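Local coordinates for protein transcriptional regulator, putative (PDB 3BJN) that probably acts as an IclR-family DNA-binding transcription regulator, of which this chain is the C-terminal, GAF-like domain, at residues 89-92 against 97-100; 136-141 against 160-165. One frame throughout, in Å; residues are numbered along the deposited sequence.

Interaction 1. Residues 89-92 against 97-100; sequences FGED and KWQS
With CG anti to the carbonyl carbon, beside the backbone N (chi1 -63°), and the chain bent again at chi2 (-68°), Glu91 turns its carboxylate back to the indole nitrogen of Trp98, whose own CG is likewise anti to its carbonyl carbon, which carries the ring out from helix 96-108 to the loop. Trp98 NE1 donates to Glu91 OE1 at 2.8 Å, nearly straight at 163°. The oxygen lies at the ring edge, in the indole plane, but is approached on its anti side and somewhat out of the carboxylate plane. The side chains cross at about a right angle, and Glu91 CG lies 3.9 Å from Trp98 CZ2. Asp92 O lies obliquely to the ring, 3.6 Å from Trp98 CD1. Lys97 NZ, 4.7 Å from Glu91 OE1, makes no salt bridge but would probably favour the charged carboxylate; Glu91 OE2 has a long, weak ion pair with Arg66. Leu65 and Leu86 touch both Glu91 and Trp98, giving the bond an apolar flank. Just ahead of Glu91, Gly90, at positive phi, is the C-prime residue that turns the chain out of helix 79-88, and the contact spans the connection between helices 79-88 and 96-108, which opens with a Schellman motif.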
ATOM      1  N   PHE A  89     -16.597  -8.246   3.086  1.00 16.49           N
ATOM      2  CA  PHE A  89     -15.880  -8.588   4.303  1.00 17.02           C
ATOM      3  C   PHE A  89     -16.676  -8.283   5.575  1.00 17.61           C
ATOM      4  O   PHE A  89     -16.123  -8.346   6.679  1.00 19.58           O
ATOM      5  CB  PHE A  89     -14.543  -7.855   4.319  1.00 18.07           C
ATOM      6  CG  PHE A  89     -13.558  -8.404   3.331  1.00 15.99           C
ATOM      7  CD1 PHE A  89     -13.157  -9.754   3.390  1.00 18.81           C
ATOM      8  CD2 PHE A  89     -13.038  -7.586   2.315  1.00 17.68           C
ATOM      9  CE1 PHE A  89     -12.253 -10.288   2.451  1.00 19.48           C
ATOM     10  CE2 PHE A  89     -12.096  -8.111   1.393  1.00 15.84           C
ATOM     11  CZ  PHE A  89     -11.724  -9.457   1.450  1.00 17.67           C
ATOM     12  N   GLY A  90     -17.947  -7.916   5.432  1.00 17.13           N
ATOM     13  CA  GLY A  90     -18.832  -7.750   6.591  1.00 17.95           C
ATOM     14  C   GLY A  90     -18.690  -6.411   7.311  1.00 17.47           C
ATOM     15  O   GLY A  90     -19.150  -6.243   8.439  1.00 19.68           O
ATOM     16  N   GLU A  91     -18.094  -5.446   6.627  1.00 18.90           N
ATOM     17  CA  GLU A  91     -17.961  -4.092   7.133  1.00 20.31           C
ATOM     18  C   GLU A  91     -19.079  -3.237   6.577  1.00 21.18           C
ATOM     19  O   GLU A  91     -19.593  -3.504   5.485  1.00 20.94           O
ATOM     20  CB  GLU A  91     -16.613  -3.496   6.726  1.00 19.83           C
ATOM     21  CG  GLU A  91     -15.399  -4.219   7.308  1.00 21.37           C
ATOM     22  CD  GLU A  91     -15.265  -4.072   8.843  1.00 26.56           C
ATOM     23  OE1 GLU A  91     -15.527  -2.976   9.394  1.00 26.98           O
ATOM     24  OE2 GLU A  91     -14.877  -5.067   9.491  1.00 28.90           O
ATOM     25  N   ASP A  92     -19.468  -2.231   7.360  1.00 22.30           N
ATOM     26  CA  ASP A  92     -20.486  -1.269   6.956  1.00 23.19           C
ATOM     27  C   ASP A  92     -19.750  -0.013   6.512  1.00 23.88           C
ATOM     28  O   ASP A  92     -19.254   0.740   7.352  1.00 23.00           O
ATOM     29  CB  ASP A  92     -21.447  -0.980   8.119  1.00 23.65           C
ATOM     30  CG  ASP A  92     -22.498   0.090   7.785  1.00 25.02           C
ATOM     31  OD1 ASP A  92     -22.463   0.670   6.678  1.00 25.45           O
ATOM     32  OD2 ASP A  92     -23.375   0.343   8.646  1.00 26.52           O
ATOM     33  N   LYS A  97     -16.157   5.353  11.248  1.00 30.95           N
ATOM     34  CA  LYS A  97     -14.793   4.813  11.380  1.00 31.14           C
ATOM     35  C   LYS A  97     -14.133   4.493  10.029  1.00 30.38           C
ATOM     36  O   LYS A  97     -12.899   4.571   9.894  1.00 31.13           O
ATOM     37  CB  LYS A  97     -14.731   3.617  12.339  1.00 31.62           C
ATOM     38  CG  LYS A  97     -15.324   2.324  11.834  1.00 34.00           C
ATOM     39  CD  LYS A  97     -15.395   1.337  12.980  1.00 37.59           C
ATOM     40  CE  LYS A  97     -15.724  -0.058  12.491  1.00 40.03           C
ATOM     41  NZ  LYS A  97     -15.781  -1.006  13.649  1.00 41.95           N
ATOM     42  N   TRP A  98     -14.956   4.153   9.035  1.00 28.75           N
ATOM     43  CA  TRP A  98     -14.481   4.015   7.661  1.00 27.14           C
ATOM     44  C   TRP A  98     -14.422   5.363   6.931  1.00 26.98           C
ATOM     45  O   TRP A  98     -13.387   5.730   6.369  1.00 26.30           O
ATOM     46  CB  TRP A  98     -15.339   2.987   6.889  1.00 27.04           C
ATOM     47  CG  TRP A  98     -14.986   1.580   7.252  1.00 25.61           C
ATOM     48  CD1 TRP A  98     -15.743   0.700   7.978  1.00 25.21           C
ATOM     49  CD2 TRP A  98     -13.747   0.912   6.971  1.00 25.12           C
ATOM     50  NE1 TRP A  98     -15.060  -0.484   8.136  1.00 24.98           N
ATOM     51  CE2 TRP A  98     -13.831  -0.380   7.538  1.00 24.96           C
ATOM     52  CE3 TRP A  98     -12.588   1.273   6.282  1.00 24.70           C
ATOM     53  CZ2 TRP A  98     -12.802  -1.321   7.419  1.00 25.55           C
ATOM     54  CZ3 TRP A  98     -11.563   0.341   6.167  1.00 26.36           C
ATOM     55  CH2 TRP A  98     -11.677  -0.941   6.733  1.00 26.12           C
ATOM     56  N   GLN A  99     -15.523   6.110   6.951  1.00 26.20           N
ATOM     57  CA  GLN A  99     -15.600   7.355   6.198  1.00 26.50           C
ATOM     58  C   GLN A  99     -14.573   8.384   6.673  1.00 26.29           C
ATOM     59  O   GLN A  99     -13.919   9.028   5.849  1.00 26.73           O
ATOM     60  CB  GLN A  99     -17.024   7.925   6.205  1.00 26.41           C
ATOM     61  CG  GLN A  99     -17.992   7.104   5.313  1.00 28.62           C
ATOM     62  CD  GLN A  99     -17.412   6.868   3.923  1.00 29.40           C
ATOM     63  OE1 GLN A  99     -16.861   7.785   3.313  1.00 32.95           O
ATOM     64  NE2 GLN A  99     -17.496   5.633   3.433  1.00 29.52           N
ATOM     65  N   SER A 100     -14.394   8.491   7.989  1.00 25.88           N
ATOM     66  CA  SER A 100     -13.382   9.396   8.546  1.00 26.10           C
ATOM     67  C   SER A 100     -11.962   8.998   8.126  1.00 25.62           C
ATOM     68  O   SER A 100     -11.142   9.882   7.859  1.00 25.20           O
ATOM     69  CB  SER A 100     -13.481   9.510  10.075  1.00 26.62           C
ATOM     70  OG  SER A 100     -13.150   8.272  10.687  1.00 29.52           O
TER

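Interaction 2. Residues 136-141 against 160-165; sequences GAISVM and QAARAL
Ile138 projects from strand 133-143 against the C-terminal end of helix 144-163 and the residues that follow, a helix-on-sheet contact in the GAF-like C-terminal domain of an IclR-type regulator, where helices 12-26 and 144-163 pack on the antiparallel sheet. The shape is that of one branched knob set against a shallow surface made by Ala161, Ala162 and Leu165. Small residues at the first two positions let the helix come close: the CA atoms of Ile138 and Ala162 are 5.7 Å apart.

Each part of the isoleucine has its own neighbour. Its CG2 branch, anti to the backbone N, reaches the methyl of Ala161, with CG2 and CB 3.9 Å apart. The other branch starts beside the backbone N (chi1 -69°) and runs past the helix backbone, bringing Ile138 CG1 to 4.0 Å from Ala162 CA. The methyl of Ala162 lies a little farther off, its CB 4.3 Å from Ile138 CG1, and also touches Ala126 of strand 121-130. Four residues on from Ala161, the side chain of Leu165 crosses that of Ile138 at about a right angle and bounds the other end of the shallow surface.

No hydrogen bond joins the two segments; the fit is wholly apolar. Leu19 and Leu22 of helix 12-26, with Tyr32 and Val128 of the flanking strands, also touch Ile138, so the knob belongs to a larger buried layer between helices and sheet. Leu165 is the last residue of the chain and ends in a carboxylate, yet its side chain packs on Ile138 and on Val128, and its CD1 methyl rests 3.7 Å from Ile138 CD1.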
ATOM      1  N   GLY A 136      -2.801   1.351  -8.475  1.00 17.43           N
ATOM      2  CA  GLY A 136      -2.060   0.562  -7.502  1.00 16.85           C
ATOM      3  C   GLY A 136      -1.626   1.389  -6.313  1.00 16.47           C
ATOM      4  O   GLY A 136      -2.174   2.469  -6.040  1.00 16.79           O
ATOM      5  N   ALA A 137      -0.654   0.869  -5.576  1.00 15.93           N
ATOM      6  CA  ALA A 137      -0.126   1.611  -4.425  1.00 16.47           C
ATOM      7  C   ALA A 137       1.316   1.249  -4.234  1.00 16.75           C
ATOM      8  O   ALA A 137       1.691   0.109  -4.484  1.00 18.21           O
ATOM      9  CB  ALA A 137      -0.900   1.315  -3.170  1.00 16.71           C
ATOM     10  N   ILE A 138       2.116   2.207  -3.750  1.00 16.81           N
ATOM     11  CA  ILE A 138       3.492   1.905  -3.310  1.00 17.08           C
ATOM     12  C   ILE A 138       3.467   1.871  -1.811  1.00 17.48           C
ATOM     13  O   ILE A 138       2.833   2.730  -1.184  1.00 16.69           O
ATOM     14  CB  ILE A 138       4.494   3.020  -3.764  1.00 17.15           C
ATOM     15  CG1 ILE A 138       4.667   2.984  -5.291  1.00 19.75           C
ATOM     16  CG2 ILE A 138       5.847   2.899  -2.980  1.00 18.28           C
ATOM     17  CD1 ILE A 138       5.439   1.768  -5.811  1.00 23.60           C
ATOM     18  N   SER A 139       4.152   0.902  -1.217  1.00 17.87           N
ATOM     19  CA  SER A 139       4.115   0.717   0.222  0.50 17.94           C
ATOM     20  C   SER A 139       5.495   0.387   0.771  1.00 18.77           C
ATOM     21  O   SER A 139       6.287  -0.261   0.083  1.00 18.69           O
ATOM     22  CB  SER A 139       3.164  -0.427   0.555  0.50 18.41           C
ATOM     23  OG  SER A 139       1.861  -0.187   0.028  0.50 16.98           O
ATOM     24  N   VAL A 140       5.759   0.851   1.985  1.00 18.34           N
ATOM     25  CA  VAL A 140       6.878   0.348   2.782  1.00 18.55           C
ATOM     26  C   VAL A 140       6.267  -0.420   3.942  1.00 18.54           C
ATOM     27  O   VAL A 140       5.291   0.040   4.575  1.00 18.30           O
ATOM     28  CB  VAL A 140       7.775   1.484   3.279  1.00 18.28           C
ATOM     29  CG1 VAL A 140       8.630   1.063   4.520  1.00 20.45           C
ATOM     30  CG2 VAL A 140       8.658   1.990   2.106  1.00 18.17           C
HETATM   31  N   MSE A 141       6.818  -1.606   4.186  1.00 19.50           N
HETATM   32  CA  MSE A 141       6.440  -2.480   5.313  1.00 21.45           C
HETATM   33  C   MSE A 141       7.681  -2.590   6.174  1.00 20.42           C
HETATM   34  O   MSE A 141       8.734  -3.003   5.678  1.00 19.46           O
HETATM   35  CB  MSE A 141       6.046  -3.868   4.794  1.00 22.69           C
HETATM   36  CG  MSE A 141       4.790  -3.875   3.951  1.00 29.38           C
HETATM   37 SE   MSE A 141       5.253  -3.523   2.073  1.00 49.16          SE
HETATM   38  CE  MSE A 141       4.910  -5.330   1.422  1.00 42.40           C
ATOM     39  N   GLN A 160       6.936  10.262  -2.734  1.00 16.58           N
ATOM     40  CA  GLN A 160       7.846  10.555  -3.835  1.00 16.45           C
ATOM     41  C   GLN A 160       7.856   9.406  -4.851  1.00 17.15           C
ATOM     42  O   GLN A 160       7.790   9.638  -6.061  1.00 16.64           O
ATOM     43  CB  GLN A 160       9.249  10.762  -3.226  1.00 16.62           C
ATOM     44  CG  GLN A 160      10.324  11.039  -4.230  1.00 16.91           C
ATOM     45  CD  GLN A 160      11.672  11.231  -3.565  1.00 18.60           C
ATOM     46  OE1 GLN A 160      11.905  10.763  -2.441  1.00 18.13           O
ATOM     47  NE2 GLN A 160      12.579  11.887  -4.269  1.00 19.42           N
ATOM     48  N   ALA A 161       7.914   8.176  -4.337  1.00 17.32           N
ATOM     49  CA  ALA A 161       7.900   6.985  -5.186  1.00 17.39           C
ATOM     50  C   ALA A 161       6.614   6.875  -6.000  1.00 17.87           C
ATOM     51  O   ALA A 161       6.655   6.677  -7.204  1.00 17.61           O
ATOM     52  CB  ALA A 161       8.109   5.720  -4.326  1.00 18.29           C
ATOM     53  N   ALA A 162       5.476   7.011  -5.321  1.00 17.33           N
ATOM     54  CA  ALA A 162       4.165   6.904  -5.967  1.00 18.19           C
ATOM     55  C   ALA A 162       3.966   7.995  -7.030  1.00 18.58           C
ATOM     56  O   ALA A 162       3.462   7.737  -8.134  1.00 20.46           O
ATOM     57  CB  ALA A 162       3.095   6.975  -4.914  1.00 18.14           C
ATOM     58  N   ARG A 163       4.378   9.223  -6.704  1.00 18.84           N
ATOM     59  CA  ARG A 163       4.238  10.339  -7.651  1.00 20.24           C
ATOM     60  C   ARG A 163       5.074  10.145  -8.925  1.00 20.52           C
ATOM     61  O   ARG A 163       4.734  10.653  -9.998  1.00 20.96           O
ATOM     62  CB  ARG A 163       4.577  11.643  -6.950  1.00 20.28           C
ATOM     63  CG  ARG A 163       4.349  12.880  -7.782  1.00 23.84           C
ATOM     64  CD  ARG A 163       4.121  14.074  -6.902  1.00 27.89           C
ATOM     65  NE  ARG A 163       3.790  15.261  -7.685  1.00 30.24           N
ATOM     66  CZ  ARG A 163       3.565  16.457  -7.148  1.00 32.38           C
ATOM     67  NH1 ARG A 163       3.610  16.607  -5.830  1.00 32.73           N
ATOM     68  NH2 ARG A 163       3.264  17.485  -7.918  1.00 34.24           N
ATOM     69  N   ALA A 164       6.166   9.404  -8.803  1.00 21.38           N
ATOM     70  CA  ALA A 164       7.084   9.169  -9.905  1.00 22.65           C
ATOM     71  C   ALA A 164       6.525   8.170 -10.906  1.00 24.11           C
ATOM     72  O   ALA A 164       7.053   8.058 -12.015  1.00 24.64           O
ATOM     73  CB  ALA A 164       8.406   8.698  -9.393  1.00 22.55           C
ATOM     74  N   LEU A 165       5.437   7.488 -10.520  1.00 25.26           N
ATOM     75  CA  LEU A 165       4.755   6.505 -11.367  1.00 25.99           C
ATOM     76  C   LEU A 165       3.393   6.981 -11.886  1.00 27.67           C
ATOM     77  O   LEU A 165       2.807   6.312 -12.747  1.00 29.12           O
ATOM     78  CB  LEU A 165       4.558   5.192 -10.588  1.00 25.82           C
ATOM     79  CG  LEU A 165       5.789   4.374 -10.217  1.00 24.63           C
ATOM     80  CD1 LEU A 165       5.394   3.245  -9.227  1.00 25.86           C
ATOM     81  CD2 LEU A 165       6.501   3.818 -11.452  1.00 23.35           C
ATOM     82  OXT LEU A 165       2.812   7.994 -11.475  1.00 27.94           O
TER

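From the N terminus, the chain first lays down helix 12-26 and strands 29-36 and 39-45 before reaching interaction 1, which closes a short loop between helices 79-88 and 96-108. It then returns to the sheet through strands 111-114 and 121-130. Interaction 2 spans the next connection, from strand 133-143 to the end of helix 144-163, bringing the C terminus onto the sheet. The two closures follow in series, neither nested nor crossed. Their centres are 24 Å apart on opposite sides of the chain's centre, with nearest atoms about 14 Å apart: residues 89-100 lie in a peripheral helical part, while 136-165 join sheet and terminal helix.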